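Local coordinates for protein peroxisomal acyl-coenzyme A oxidase 1 (Arabidopsis thaliana, PDB 1W07) that catalyses the FAD-dependent, oxygen-consuming desaturation of long- and medium-chain acyl-CoAs to 2-trans-enoyl-CoAs in peroxisomal fatty acid beta-oxidation, releasing hydrogen peroxide, at residues L41-R53 against T65-I77. The protein carries 1 engineered substitution. Residues are numbered along the deposited sequence; the frame is centred on the assembly and turned at random.
Sequences LVASDPVFEKSNR and TLRKCAHAFKRII
Asp45, Val47 and Phe48 meet the imidazole of His71 at its edge, face and edge, and this ring marks the tightly packed part of the contact. NE2 donates to OD2 of Asp45 at 2.6 Å with an N-H...O angle of 155°; the oxygen lies close to the imidazole plane and is met on its syn side, while carboxylate and ring stand nearly perpendicular, 86° apart. With CG anti to the backbone N (chi1 -175°), the imidazole is carried out from the helix to where Asp45 and Val47 meet it. CG2 of Val47 sits 3.8 Å from the ring centroid and almost on the ring normal, a CH-pi contact, and CG of Arg75 lies over the opposite face. The ring edge is turned to the face of Phe48 in an offset edge-to-face pair, the planes steeply inclined, with Phe48 CZ 3.6 Å from His71 CD2. Asp45 is itself steadied by an Asx turn, OD1 accepting from the backbone N of Val47 at 3.0 Å. Without the carboxylate, as with an alanine at Asp45, His71 NE2 would probably lose its acceptor and Val47 N the Asx-turn bond that holds the 3-10 turn at residues 46-47. Both segments fall in the N-terminal family region of acyl-CoA oxidases, where the loop after helix 29-43 meets helix 58-78, away from the flavin. The extended chain of Lys68 runs past Val47 O to place NZ 2.7 Å from Glu49 O, above the carbonyl plane; a water links the same nitrogen to Phe48 O, and Gln95 also binds it. Packing is looser toward solvent: the exposed Arg67 merely lays one guanidinium face over Val47 CG2, with NH2 4.1 Å away. Arg75 NE is likewise 4.1 Å from Asp45 OD2, which lies well out of the guanidinium plane, so only charge attraction is likely; Arg75 NH1 forms a salt bridge with Glu78.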
loop_
_atom_site.group_PDB
_atom_site.type_symbol
_atom_site.label_atom_id
_atom_site.label_comp_id
_atom_site.label_asym_id
_atom_site.label_seq_id
_atom_site.Cartn_x
_atom_site.Cartn_y
_atom_site.Cartn_z
ATOM N N LEU B 41 -8.974 -20.406 23.162
ATOM C CA LEU B 41 -9.563 -19.758 24.329
ATOM C C LEU B 41 -10.068 -18.353 23.983
ATOM O O LEU B 41 -11.127 -17.930 24.450
ATOM C CB LEU B 41 -8.523 -19.662 25.440
ATOM C CG LEU B 41 -9.006 -19.026 26.738
ATOM C CD1 LEU B 41 -10.039 -19.935 27.391
ATOM C CD2 LEU B 41 -7.827 -18.798 27.665
ATOM N N VAL B 42 -9.309 -17.626 23.166
ATOM C CA VAL B 42 -9.707 -16.277 22.781
ATOM C C VAL B 42 -10.858 -16.309 21.787
ATOM O O VAL B 42 -11.828 -15.564 21.929
ATOM C CB VAL B 42 -8.516 -15.488 22.166
ATOM C CG1 VAL B 42 -9.000 -14.141 21.613
ATOM C CG2 VAL B 42 -7.463 -15.246 23.223
ATOM N N ALA B 43 -10.747 -17.176 20.784
ATOM C CA ALA B 43 -11.767 -17.284 19.748
ATOM C C ALA B 43 -13.151 -17.618 20.288
ATOM O O ALA B 43 -14.162 -17.130 19.785
ATOM C CB ALA B 43 -11.343 -18.324 18.709
ATOM N N SER B 44 -13.192 -18.449 21.317
ATOM C CA SER B 44 -14.455 -18.858 21.910
ATOM C C SER B 44 -15.072 -17.842 22.877
ATOM O O SER B 44 -16.212 -18.022 23.294
ATOM C CB SER B 44 -14.266 -20.199 22.628
ATOM O OG SER B 44 -13.332 -20.067 23.691
ATOM N N ASP B 45 -14.347 -16.783 23.228
ATOM C CA ASP B 45 -14.863 -15.772 24.177
ATOM C C ASP B 45 -15.573 -14.619 23.455
ATOM O O ASP B 45 -14.964 -13.890 22.680
ATOM C CB ASP B 45 -13.719 -15.213 25.030
ATOM C CG ASP B 45 -14.205 -14.494 26.290
ATOM O OD1 ASP B 45 -15.271 -13.841 26.247
ATOM O OD2 ASP B 45 -13.499 -14.558 27.323
ATOM N N PRO B 46 -16.875 -14.432 23.716
ATOM C CA PRO B 46 -17.669 -13.366 23.091
ATOM C C PRO B 46 -17.084 -11.966 23.272
ATOM O O PRO B 46 -17.196 -11.119 22.391
ATOM C CB PRO B 46 -19.029 -13.502 23.774
ATOM C CG PRO B 46 -19.092 -14.955 24.116
ATOM C CD PRO B 46 -17.711 -15.230 24.632
ATOM N N VAL B 47 -16.468 -11.719 24.424
ATOM C CA VAL B 47 -15.892 -10.406 24.709
ATOM C C VAL B 47 -14.788 -10.060 23.701
ATOM O O VAL B 47 -14.526 -8.880 23.442
ATOM C CB VAL B 47 -15.303 -10.347 26.162
ATOM C CG1 VAL B 47 -14.704 -8.970 26.437
ATOM C CG2 VAL B 47 -16.398 -10.668 27.190
ATOM N N PHE B 48 -14.157 -11.079 23.120
ATOM C CA PHE B 48 -13.059 -10.848 22.178
ATOM C C PHE B 48 -13.444 -10.814 20.702
ATOM O O PHE B 48 -12.599 -10.987 19.823
ATOM C CB PHE B 48 -11.959 -11.886 22.414
ATOM C CG PHE B 48 -11.309 -11.790 23.776
ATOM C CD1 PHE B 48 -10.832 -12.935 24.419
ATOM C CD2 PHE B 48 -11.159 -10.557 24.412
ATOM C CE1 PHE B 48 -10.216 -12.856 25.672
ATOM C CE2 PHE B 48 -10.541 -10.463 25.671
ATOM C CZ PHE B 48 -10.069 -11.615 26.302
ATOM N N GLU B 49 -14.724 -10.582 20.444
ATOM C CA GLU B 49 -15.216 -10.479 19.084
ATOM C C GLU B 49 -14.566 -9.258 18.452
ATOM O O GLU B 49 -14.399 -8.235 19.121
ATOM C CB GLU B 49 -16.741 -10.305 19.096
ATOM C CG GLU B 49 -17.323 -9.934 17.744
ATOM C CD GLU B 49 -18.802 -9.606 17.814
ATOM O OE1 GLU B 49 -19.220 -8.918 18.772
ATOM O OE2 GLU B 49 -19.545 -10.016 16.896
ATOM N N LYS B 50 -14.195 -9.351 17.177
ATOM C CA LYS B 50 -13.583 -8.207 16.508
ATOM C C LYS B 50 -13.956 -8.064 15.038
ATOM O O LYS B 50 -13.390 -7.221 14.348
ATOM C CB LYS B 50 -12.055 -8.256 16.619
ATOM C CG LYS B 50 -11.382 -9.206 15.637
ATOM C CD LYS B 50 -10.795 -10.422 16.330
ATOM C CE LYS B 50 -9.265 -10.521 16.139
ATOM N NZ LYS B 50 -8.708 -10.784 14.759
ATOM N N SER B 51 -14.894 -8.874 14.547
ATOM C CA SER B 51 -15.308 -8.785 13.141
ATOM C C SER B 51 -16.266 -7.611 12.926
ATOM O O SER B 51 -16.587 -7.266 11.788
ATOM C CB SER B 51 -15.987 -10.090 12.695
ATOM O OG SER B 51 -17.192 -10.319 13.404
ATOM N N ASN B 52 -16.710 -7.001 14.024
ATOM C CA ASN B 52 -17.641 -5.868 13.980
ATOM C C ASN B 52 -16.898 -4.562 14.278
ATOM O O ASN B 52 -17.495 -3.485 14.360
ATOM C CB ASN B 52 -18.748 -6.074 15.024
ATOM C CG ASN B 52 -18.255 -5.869 16.455
ATOM O OD1 ASN B 52 -17.155 -6.292 16.809
ATOM N ND2 ASN B 52 -19.080 -5.232 17.286
ATOM N N ARG B 53 -15.584 -4.684 14.418
ATOM C CA ARG B 53 -14.713 -3.572 14.748
ATOM C C ARG B 53 -14.877 -2.351 13.838
ATOM O O ARG B 53 -14.829 -1.212 14.310
ATOM C CB ARG B 53 -13.267 -4.069 14.741
ATOM C CG ARG B 53 -12.262 -3.124 15.335
ATOM C CD ARG B 53 -10.866 -3.689 15.149
ATOM N NE ARG B 53 -10.526 -4.707 16.128
ATOM C CZ ARG B 53 -9.506 -5.552 15.998
ATOM N NH1 ARG B 53 -8.745 -5.505 14.918
ATOM N NH2 ARG B 53 -9.230 -6.423 16.963
ATOM N N THR B 65 -12.204 -1.461 23.719
ATOM C CA THR B 65 -10.803 -1.837 23.915
ATOM C C THR B 65 -10.490 -1.899 25.408
ATOM O O THR B 65 -9.795 -2.819 25.879
ATOM C CB THR B 65 -9.855 -0.820 23.234
ATOM O OG1 THR B 65 -10.068 -0.858 21.816
ATOM C CG2 THR B 65 -8.398 -1.141 23.549
ATOM N N LEU B 66 -10.987 -0.918 26.158
ATOM C CA LEU B 66 -10.744 -0.898 27.598
ATOM C C LEU B 66 -11.408 -2.126 28.197
ATOM O O LEU B 66 -10.839 -2.767 29.077
ATOM C CB LEU B 66 -11.314 0.372 28.229
ATOM C CG LEU B 66 -10.695 1.679 27.716
ATOM C CD1 LEU B 66 -11.245 2.857 28.536
ATOM C CD2 LEU B 66 -9.151 1.598 27.777
ATOM N N ARG B 67 -12.602 -2.461 27.708
ATOM C CA ARG B 67 -13.319 -3.635 28.191
ATOM C C ARG B 67 -12.523 -4.909 27.935
ATOM O O ARG B 67 -12.362 -5.739 28.834
ATOM C CB ARG B 67 -14.677 -3.768 27.503
ATOM C CG ARG B 67 -15.524 -4.899 28.085
ATOM C CD ARG B 67 -16.769 -5.147 27.252
ATOM N NE ARG B 67 -17.644 -6.116 27.899
ATOM C CZ ARG B 67 -18.478 -6.920 27.246
ATOM N NH1 ARG B 67 -18.554 -6.877 25.918
ATOM N NH2 ARG B 67 -19.237 -7.775 27.922
ATOM N N LYS B 68 -12.041 -5.076 26.704
ATOM C CA LYS B 68 -11.270 -6.273 26.349
ATOM C C LYS B 68 -10.014 -6.398 27.201
ATOM O O LYS B 68 -9.642 -7.498 27.592
ATOM C CB LYS B 68 -10.862 -6.258 24.870
ATOM C CG LYS B 68 -12.017 -6.444 23.892
ATOM C CD LYS B 68 -11.529 -6.452 22.439
ATOM C CE LYS B 68 -12.682 -6.777 21.490
ATOM N NZ LYS B 68 -12.311 -6.742 20.046
ATOM N N CYS B 69 -9.355 -5.281 27.487
ATOM C CA CYS B 69 -8.145 -5.351 28.290
ATOM C C CYS B 69 -8.468 -5.753 29.732
ATOM O O CYS B 69 -7.741 -6.534 30.342
ATOM C CB CYS B 69 -7.407 -4.009 28.268
ATOM S SG CYS B 69 -6.643 -3.593 26.680
ATOM N N ALA B 70 -9.562 -5.221 30.265
ATOM C CA ALA B 70 -9.974 -5.522 31.631
ATOM C C ALA B 70 -10.375 -6.992 31.727
ATOM O O ALA B 70 -10.059 -7.679 32.703
ATOM C CB ALA B 70 -11.140 -4.629 32.032
ATOM N N HIS B 71 -11.071 -7.469 30.705
ATOM C CA HIS B 71 -11.500 -8.850 30.683
ATOM C C HIS B 71 -10.270 -9.752 30.629
ATOM O O HIS B 71 -10.249 -10.824 31.227
ATOM C CB HIS B 71 -12.409 -9.089 29.476
ATOM C CG HIS B 71 -13.009 -10.458 29.436
ATOM N ND1 HIS B 71 -13.952 -10.889 30.344
ATOM C CD2 HIS B 71 -12.780 -11.504 28.608
ATOM C CE1 HIS B 71 -14.282 -12.140 30.074
ATOM N NE2 HIS B 71 -13.583 -12.539 29.025
ATOM N N ALA B 72 -9.241 -9.296 29.916
ATOM C CA ALA B 72 -7.986 -10.042 29.784
ATOM C C ALA B 72 -7.339 -10.203 31.150
ATOM O O ALA B 72 -6.902 -11.295 31.507
ATOM C CB ALA B 72 -7.030 -9.304 28.856
ATOM N N PHE B 73 -7.264 -9.108 31.900
ATOM C CA PHE B 73 -6.683 -9.138 33.240
ATOM C C PHE B 73 -7.433 -10.174 34.070
ATOM O O PHE B 73 -6.819 -10.989 34.755
ATOM C CB PHE B 73 -6.810 -7.765 33.912
ATOM C CG PHE B 73 -6.099 -6.658 33.185
ATOM C CD1 PHE B 73 -6.577 -5.350 33.249
ATOM C CD2 PHE B 73 -4.952 -6.915 32.443
ATOM C CE1 PHE B 73 -5.923 -4.314 32.580
ATOM C CE2 PHE B 73 -4.289 -5.882 31.770
ATOM C CZ PHE B 73 -4.775 -4.586 31.839
ATOM N N LYS B 74 -8.763 -10.131 34.002
ATOM C CA LYS B 74 -9.613 -11.062 34.733
ATOM C C LYS B 74 -9.335 -12.511 34.363
ATOM O O LYS B 74 -9.172 -13.364 35.238
ATOM C CB LYS B 74 -11.086 -10.755 34.466
ATOM C CG LYS B 74 -11.586 -9.498 35.149
ATOM C CD LYS B 74 -12.058 -9.784 36.569
ATOM C CE LYS B 74 -13.344 -10.608 36.567
ATOM N NZ LYS B 74 -13.892 -10.841 37.937
ATOM N N ARG B 75 -9.278 -12.787 33.063
ATOM C CA ARG B 75 -9.033 -14.145 32.590
ATOM C C ARG B 75 -7.676 -14.672 33.014
ATOM O O ARG B 75 -7.548 -15.840 33.367
ATOM C CB ARG B 75 -9.165 -14.214 31.062
ATOM C CG ARG B 75 -10.526 -13.777 30.546
ATOM C CD ARG B 75 -11.646 -14.585 31.185
ATOM N NE ARG B 75 -11.638 -15.966 30.717
ATOM C CZ ARG B 75 -12.052 -17.001 31.441
ATOM N NH1 ARG B 75 -12.514 -16.816 32.674
ATOM N NH2 ARG B 75 -11.994 -18.225 30.936
ATOM N N ILE B 76 -6.661 -13.818 32.978
ATOM C CA ILE B 76 -5.325 -14.248 33.371
ATOM C C ILE B 76 -5.303 -14.679 34.837
ATOM O O ILE B 76 -4.605 -15.629 35.210
ATOM C CB ILE B 76 -4.293 -13.129 33.162
ATOM C CG1 ILE B 76 -4.183 -12.797 31.665
ATOM C CG2 ILE B 76 -2.944 -13.560 33.710
ATOM C CD1 ILE B 76 -3.305 -11.592 31.367
ATOM N N ILE B 77 -6.069 -13.974 35.665
ATOM C CA ILE B 77 -6.150 -14.271 37.089
ATOM C C ILE B 77 -7.012 -15.506 37.365
ATOM O O ILE B 77 -6.632 -16.372 38.149
ATOM C CB ILE B 77 -6.744 -13.075 37.862
ATOM C CG1 ILE B 77 -5.835 -11.859 37.720
ATOM C CG2 ILE B 77 -6.908 -13.434 39.329
ATOM C CD1 ILE B 77 -6.422 -10.587 38.294
HETATM O O HOH W 1 -10.571 -9.019 20.141
#